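Local coordinates for stress-response A/B barrel domain-containing protein (Thermobifida fusca, PDB 3BGU) that is of unknown function but adopts a dimeric ferredoxin-like stress-response A/B barrel fold and binds a nitrobenzene molecule in a pocket in the crystal, at residues R23-F28 and A75-L80. Residues are numbered along the deposited sequence; the frame is centred on the assembly and turned at random. Where two conformers were deposited one is given.
Sequences RHIALF and AVVADL. With NBZ (nitrobenzene), chain N.
The carboxylate of D79 meets the guanidinium of R23 at its edge, the two planes only 16° apart, in a side-on salt bridge that uses two nitrogens. R23 NE reaches D79 OD1 and R23 NH2 reaches D79 OD2, both at 2.8 Å, and both oxygens are approached on their syn side. R23 starts with CG anti to its own N (chi1 171°), and the bend at chi3 then turns NE and NH2 onto D79; its CD and NE also lie against V77 CG1, which sits obliquely to the guanidinium. A leucine here would probably leave the buried carboxylate of D79 without its countercharge and without both of these hydrogen bonds.

The H24 ring has A26 N over one face, toward the rim, while A78 CB and the nitro oxygen O2 of nitrobenzene lie at its edge. H24 NE2 donates to nitrobenzene O2 over 2.8 Å, although the bond is bent; the F28 ring turns its own edge to the other nitro oxygen, O1, with F28 CE1 3.5 Å away. A26 CB lies against the nitro group, 3.4 Å from nitrobenzene O2.

Between the two layers of side chains the backbones pair in regular antiparallel fashion, H24 with A78 and A26 with V76 being hydrogen-bonded pairs. The pair illustrates how one sheet can serve two ends: H24, A26, F28 and V76 supply part of the sheet side of the pocket, while I25, L27, A75 and V77 pack on the second subunit.

This is the central strand pair of a ferredoxin-like sheet, flanked by strands 56-63 and 106-115. H24 ND1 is bonded to Q113, R109 also holds nitrobenzene, and helix 82-91 packs on A78 and L80.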
ATOM      1  N   ARG A  23      -8.631  -1.371  -3.236  1.00  4.05           N
ATOM      2  CA  ARG A  23      -7.285  -0.804  -3.166  1.00  3.46           C
ATOM      3  C   ARG A  23      -6.256  -1.853  -3.579  1.00  2.34           C
ATOM      4  O   ARG A  23      -6.120  -2.877  -2.970  1.00  3.09           O
ATOM      5  CB  ARG A  23      -6.972  -0.191  -1.813  1.00  4.94           C
ATOM      6  CG  ARG A  23      -5.541   0.209  -1.649  1.00  2.53           C
ATOM      7  CD  ARG A  23      -5.398   1.294  -0.549  1.00  3.53           C
ATOM      8  NE  ARG A  23      -5.988   2.551  -0.999  1.00  6.99           N
ATOM      9  CZ  ARG A  23      -6.042   3.638  -0.233  1.00  5.65           C
ATOM     10  NH1 ARG A  23      -5.504   3.619   0.964  1.00  7.25           N
ATOM     11  NH2 ARG A  23      -6.585   4.731  -0.717  1.00  8.73           N
ATOM     12  N   HIS A  24      -5.629  -1.600  -4.711  1.00  2.44           N
ATOM     13  CA  HIS A  24      -4.491  -2.382  -5.183  1.00  2.89           C
ATOM     14  C   HIS A  24      -3.208  -1.736  -4.678  1.00  2.27           C
ATOM     15  O   HIS A  24      -2.968  -0.515  -4.842  1.00  2.61           O
ATOM     16  CB  HIS A  24      -4.449  -2.392  -6.708  1.00  2.55           C
ATOM     17  CG  HIS A  24      -3.143  -2.866  -7.259  1.00  2.67           C
ATOM     18  ND1 HIS A  24      -2.735  -4.167  -7.078  1.00  4.07           N
ATOM     19  CD2 HIS A  24      -2.150  -2.250  -7.954  1.00  4.72           C
ATOM     20  CE1 HIS A  24      -1.545  -4.329  -7.610  1.00  5.61           C
ATOM     21  NE2 HIS A  24      -1.160  -3.180  -8.141  1.00  6.53           N
ATOM     22  N   ILE A  25      -2.317  -2.570  -4.174  1.00  2.21           N
ATOM     23  CA  ILE A  25      -0.975  -2.172  -3.781  1.00  2.39           C
ATOM     24  C   ILE A  25       0.042  -3.141  -4.351  1.00  2.16           C
ATOM     25  O   ILE A  25      -0.120  -4.386  -4.240  1.00  2.40           O
ATOM     26  CB  ILE A  25      -0.786  -2.161  -2.299  1.00  2.67           C
ATOM     27  CG1 ILE A  25      -1.716  -1.084  -1.697  1.00  4.57           C
ATOM     28  CG2 ILE A  25       0.656  -1.836  -1.885  1.00  5.84           C
ATOM     29  CD1 ILE A  25      -1.952  -1.257  -0.153  1.00  5.90           C
ATOM     30  N   ALA A  26       1.097  -2.580  -4.918  1.00  2.64           N
ATOM     31  CA  ALA A  26       2.310  -3.331  -5.239  1.00  2.82           C
ATOM     32  C   ALA A  26       3.546  -2.659  -4.660  1.00  2.67           C
ATOM     33  O   ALA A  26       3.711  -1.461  -4.799  1.00  2.65           O
ATOM     34  CB  ALA A  26       2.471  -3.478  -6.757  1.00  5.19           C
ATOM     35  N   LEU A  27       4.392  -3.470  -4.021  1.00  2.54           N
ATOM     36  CA  LEU A  27       5.689  -3.010  -3.530  1.00  3.14           C
ATOM     37  C   LEU A  27       6.802  -3.697  -4.343  1.00  3.41           C
ATOM     38  O   LEU A  27       6.727  -4.906  -4.583  1.00  2.47           O
ATOM     39  CB  LEU A  27       5.890  -3.291  -2.058  1.00  3.19           C
ATOM     40  CG  LEU A  27       4.789  -2.810  -1.120  1.00  5.20           C
ATOM     41  CD1 LEU A  27       5.127  -3.097   0.351  1.00  5.76           C
ATOM     42  CD2 LEU A  27       4.472  -1.297  -1.298  1.00  6.27           C
ATOM     43  N   PHE A  28       7.760  -2.889  -4.787  1.00  3.05           N
ATOM     44  CA  PHE A  28       8.879  -3.317  -5.589  1.00  2.53           C
ATOM     45  C   PHE A  28      10.193  -3.236  -4.819  1.00  3.94           C
ATOM     46  O   PHE A  28      10.450  -2.278  -4.083  1.00  2.65           O
ATOM     47  CB  PHE A  28       9.037  -2.442  -6.819  1.00  2.59           C
ATOM     48  CG  PHE A  28       7.800  -2.260  -7.620  1.00  2.24           C
ATOM     49  CD1 PHE A  28       6.904  -3.295  -7.862  1.00  2.38           C
ATOM     50  CD2 PHE A  28       7.579  -1.033  -8.245  1.00  2.58           C
ATOM     51  CE1 PHE A  28       5.736  -2.998  -8.637  1.00  3.31           C
ATOM     52  CE2 PHE A  28       6.435  -0.758  -8.980  1.00  2.53           C
ATOM     53  CZ  PHE A  28       5.526  -1.727  -9.184  1.00  3.17           C
ATOM     54  N   ALA A  75       6.595   1.902  -3.966  1.00  2.60           N
ATOM     55  CA  ALA A  75       5.172   1.543  -3.792  1.00  3.32           C
ATOM     56  C   ALA A  75       4.334   2.150  -4.897  1.00  3.51           C
ATOM     57  O   ALA A  75       4.589   3.319  -5.303  1.00  2.69           O
ATOM     58  CB  ALA A  75       4.643   2.053  -2.418  1.00  3.24           C
ATOM     59  N   VAL A  76       3.347   1.405  -5.388  0.50  2.20           N
ATOM     60  CA  VAL A  76       2.243   2.001  -6.165  0.50  2.62           C
ATOM     61  C   VAL A  76       0.892   1.536  -5.570  0.50  2.34           C
ATOM     62  O   VAL A  76       0.713   0.356  -5.256  0.50  2.45           O
ATOM     63  CB  VAL A  76       2.351   1.682  -7.682  0.50  2.11           C
ATOM     64  CG1 VAL A  76       2.309   0.176  -7.899  0.50  2.55           C
ATOM     65  CG2 VAL A  76       1.235   2.369  -8.488  0.50  5.19           C
ATOM     66  N   VAL A  77      -0.061   2.470  -5.459  1.00  2.51           N
ATOM     67  CA  VAL A  77      -1.405   2.228  -4.911  1.00  4.80           C
ATOM     68  C   VAL A  77      -2.420   2.746  -5.936  1.00  3.85           C
ATOM     69  O   VAL A  77      -2.257   3.832  -6.491  1.00  5.65           O
ATOM     70  CB  VAL A  77      -1.635   2.970  -3.570  1.00  5.23           C
ATOM     71  CG1 VAL A  77      -2.958   2.534  -2.902  1.00  9.41           C
ATOM     72  CG2 VAL A  77      -0.427   2.807  -2.617  1.00  5.35           C
ATOM     73  N   ALA A  78      -3.451   1.951  -6.192  1.00  3.17           N
ATOM     74  CA  ALA A  78      -4.483   2.331  -7.162  1.00  4.52           C
ATOM     75  C   ALA A  78      -5.803   1.885  -6.624  1.00  4.61           C
ATOM     76  O   ALA A  78      -5.932   0.727  -6.205  1.00  5.06           O
ATOM     77  CB  ALA A  78      -4.249   1.671  -8.544  1.00  2.54           C
ATOM     78  N   ASP A  79      -6.781   2.800  -6.591  1.00  3.45           N
ATOM     79  CA  ASP A  79      -8.116   2.549  -6.075  1.00  5.41           C
ATOM     80  C   ASP A  79      -9.069   2.481  -7.240  1.00  6.20           C
ATOM     81  O   ASP A  79      -9.216   3.471  -7.959  1.00  4.92           O
ATOM     82  CB  ASP A  79      -8.611   3.595  -5.054  1.00  3.83           C
ATOM     83  CG  ASP A  79      -7.711   3.740  -3.896  1.00  9.38           C
ATOM     84  OD1 ASP A  79      -7.056   2.719  -3.534  1.00  6.71           O
ATOM     85  OD2 ASP A  79      -7.575   4.848  -3.324  1.00 12.61           O
ATOM     86  N   LEU A  80      -9.725   1.328  -7.352  1.00  6.31           N
ATOM     87  CA  LEU A  80     -10.526   0.891  -8.513  1.00  5.82           C
ATOM     88  C   LEU A  80     -11.923   0.528  -8.132  1.00  5.94           C
ATOM     89  O   LEU A  80     -12.147  -0.079  -7.111  1.00  3.39           O
ATOM     90  CB  LEU A  80      -9.850  -0.267  -9.226  1.00  4.27           C
ATOM     91  CG  LEU A  80      -8.611   0.302  -9.970  1.00 14.99           C
ATOM     92  CD1 LEU A  80      -7.397  -0.561  -9.754  1.00 14.91           C
ATOM     93  CD2 LEU A  80      -8.892   0.692 -11.449  1.00  9.58           C
TER
HETATM   94  C1  NBZ N 112       0.648  -1.352 -10.964  1.00  4.89           C
HETATM   95  C2  NBZ N 112       0.497  -0.156 -11.649  1.00  5.07           C
HETATM   96  C3  NBZ N 112       1.471   0.304 -12.487  1.00  5.32           C
HETATM   97  C4  NBZ N 112       2.581  -0.485 -12.717  1.00  5.78           C
HETATM   98  C5  NBZ N 112       2.770  -1.690 -12.047  1.00  2.42           C
HETATM   99  C6  NBZ N 112       1.773  -2.157 -11.177  1.00  2.11           C
HETATM  100  N1  NBZ N 112       1.902  -3.390 -10.496  1.00  7.24           N
HETATM  101  O1  NBZ N 112       2.953  -4.043 -10.500  1.00  2.61           O
HETATM  102  O2  NBZ N 112       0.950  -3.856  -9.828  1.00  2.45           O